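Local coordinates for uncharacterized protein GEBA250068378 (Sulfurospirillum deleyianum, PDB 3NKG) that is of unknown function, a DUF5625 family protein built mainly of antiparallel beta sheets with two short helices, at residues A[48-53]-A[159-164]. Residues are numbered along the deposited sequence; the frame is centred on the assembly and turned at random.
Sequences GLDGKR and IGRKVD
The carboxylate of Asp-50 lies at the edge of the Arg-161 guanidinium, with CG in the guanidinium plane. The two groups form a bidentate, end-on salt bridge. Asp-50 OD1 and OD2 also lie in the guanidinium plane, but the carboxylate is tilted 23° from it, and the nitrogens meet both oxygens somewhat off the carboxylate plane. Within the helical segment, Leu-49 CG sits over one face of the Arg-53 guanidinium, toward its rim.

The bridge ties the first turn of helix 49-58 to the loop that leads into strand 163-169 of a four-stranded antiparallel sheet. The backbones stay well apart, and the two side chains span the gap from opposite directions. In Asp-50, CG stands anti to the backbone N (chi1 -167°), which sends the carboxylate out from the helix. The Arg-161 chain is extended as far as CD and bends at chi3 (-46°).

Both ends have further partners. Asp-50 OD2 also accepts a hydrogen bond from His-41 N, and Arg-161 NH2 also donates to Ala-39 O. These bonds probably help to fix how the pair is turned.

Both bonds of the bridge are nearly straight and reach the syn side of their oxygens. Arg-161 NH2 lies 3.0 Å from Asp-50 OD2, and Arg-161 NH1 lies 2.8 Å from Asp-50 OD1.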
loop_
_atom_site.group_PDB
_atom_site.type_symbol
_atom_site.label_atom_id
_atom_site.label_comp_id
_atom_site.label_asym_id
_atom_site.label_seq_id
_atom_site.Cartn_x
_atom_site.Cartn_y
_atom_site.Cartn_z
ATOM N N GLY A 48 13.906 0.067 -18.234
ATOM C CA GLY A 48 13.737 0.492 -16.857
ATOM C C GLY A 48 12.519 1.396 -16.824
ATOM O O GLY A 48 12.177 2.003 -15.800
ATOM N N LEU A 49 11.853 1.479 -17.971
ATOM C CA LEU A 49 10.754 2.403 -18.139
ATOM C C LEU A 49 9.573 2.093 -17.224
ATOM O O LEU A 49 8.960 3.002 -16.667
ATOM C CB LEU A 49 10.306 2.437 -19.596
ATOM C CG LEU A 49 8.989 3.161 -19.896
ATOM C CD1 LEU A 49 8.997 4.627 -19.430
ATOM C CD2 LEU A 49 8.674 3.058 -21.382
ATOM N N ASP A 50 9.238 0.815 -17.078
ATOM C CA ASP A 50 8.075 0.448 -16.281
ATOM C C ASP A 50 8.310 0.856 -14.817
ATOM O O ASP A 50 7.413 1.375 -14.159
ATOM C CB ASP A 50 7.760 -1.036 -16.430
ATOM C CG ASP A 50 6.388 -1.404 -15.873
ATOM O OD1 ASP A 50 5.396 -0.802 -16.317
ATOM O OD2 ASP A 50 6.304 -2.302 -14.992
ATOM N N GLY A 51 9.532 0.638 -14.340
ATOM C CA GLY A 51 9.945 1.051 -13.013
ATOM C C GLY A 51 9.760 2.544 -12.795
ATOM O O GLY A 51 9.253 2.970 -11.741
ATOM N N LYS A 52 10.156 3.347 -13.781
ATOM C CA LYS A 52 9.982 4.797 -13.683
ATOM C C LYS A 52 8.513 5.216 -13.665
ATOM O O LYS A 52 8.154 6.163 -12.981
ATOM C CB LYS A 52 10.694 5.528 -14.815
ATOM C CG LYS A 52 12.199 5.557 -14.718
ATOM C CD LYS A 52 12.763 6.317 -15.916
ATOM C CE LYS A 52 14.283 6.308 -15.927
ATOM N NZ LYS A 52 14.823 4.935 -16.169
ATOM N N ARG A 53 7.659 4.529 -14.412
ATOM C CA ARG A 53 6.248 4.915 -14.396
ATOM C C ARG A 53 5.653 4.604 -13.039
ATOM O O ARG A 53 4.819 5.355 -12.536
ATOM C CB ARG A 53 5.440 4.194 -15.461
ATOM C CG ARG A 53 5.958 4.383 -16.867
ATOM C CD ARG A 53 4.993 3.741 -17.840
ATOM N NE ARG A 53 5.119 4.306 -19.174
ATOM C CZ ARG A 53 5.502 3.612 -20.238
ATOM N NH1 ARG A 53 5.790 2.319 -20.116
ATOM N NH2 ARG A 53 5.587 4.207 -21.422
ATOM N N ILE A 159 -4.323 -0.525 -14.901
ATOM C CA ILE A 159 -4.994 -1.563 -15.665
ATOM C C ILE A 159 -3.993 -2.680 -16.017
ATOM O O ILE A 159 -2.912 -2.406 -16.530
ATOM C CB ILE A 159 -5.631 -0.997 -16.960
ATOM C CG1 ILE A 159 -6.798 -0.061 -16.627
ATOM C CG2 ILE A 159 -6.120 -2.129 -17.854
ATOM C CD1 ILE A 159 -7.344 0.689 -17.899
ATOM N N GLY A 160 -4.360 -3.928 -15.749
ATOM C CA GLY A 160 -3.490 -5.053 -16.044
ATOM C C GLY A 160 -2.289 -5.204 -15.103
ATOM O O GLY A 160 -1.464 -6.101 -15.283
ATOM N N ARG A 161 -2.174 -4.345 -14.094
ATOM C CA ARG A 161 -1.000 -4.414 -13.241
ATOM C C ARG A 161 -1.338 -5.125 -11.952
ATOM O O ARG A 161 -2.357 -4.848 -11.337
ATOM C CB ARG A 161 -0.414 -3.025 -12.962
ATOM C CG ARG A 161 0.747 -3.063 -11.959
ATOM C CD ARG A 161 1.426 -1.701 -11.773
ATOM N NE ARG A 161 1.715 -1.013 -13.036
ATOM C CZ ARG A 161 2.825 -1.167 -13.760
ATOM N NH1 ARG A 161 2.973 -0.467 -14.885
ATOM N NH2 ARG A 161 3.787 -2.012 -13.386
ATOM N N LYS A 162 -0.482 -6.048 -11.541
ATOM C CA LYS A 162 -0.666 -6.718 -10.256
ATOM C C LYS A 162 -0.222 -5.835 -9.095
ATOM O O LYS A 162 0.863 -5.232 -9.131
ATOM C CB LYS A 162 0.048 -8.070 -10.229
ATOM C CG LYS A 162 -0.735 -9.172 -10.925
ATOM C CD LYS A 162 0.154 -10.329 -11.336
ATOM C CE LYS A 162 -0.297 -10.915 -12.684
ATOM N NZ LYS A 162 0.583 -12.032 -13.180
ATOM N N VAL A 163 -1.092 -5.753 -8.092
ATOM C CA VAL A 163 -0.832 -5.051 -6.844
ATOM C C VAL A 163 -1.287 -5.967 -5.687
ATOM O O VAL A 163 -2.362 -6.565 -5.763
ATOM C CB VAL A 163 -1.640 -3.747 -6.782
ATOM C CG1 VAL A 163 -1.508 -3.105 -5.408
ATOM C CG2 VAL A 163 -1.229 -2.790 -7.905
ATOM N N ASP A 164 -0.460 -6.093 -4.648
ATOM C CA ASP A 164 -0.805 -6.876 -3.457
ATOM C C ASP A 164 -1.035 -5.949 -2.270
ATOM O O ASP A 164 -0.230 -5.042 -2.014
ATOM C CB ASP A 164 0.339 -7.821 -3.074
ATOM C CG ASP A 164 0.438 -9.020 -3.987
ATOM O OD1 ASP A 164 -0.610 -9.489 -4.475
ATOM O OD2 ASP A 164 1.564 -9.504 -4.205
#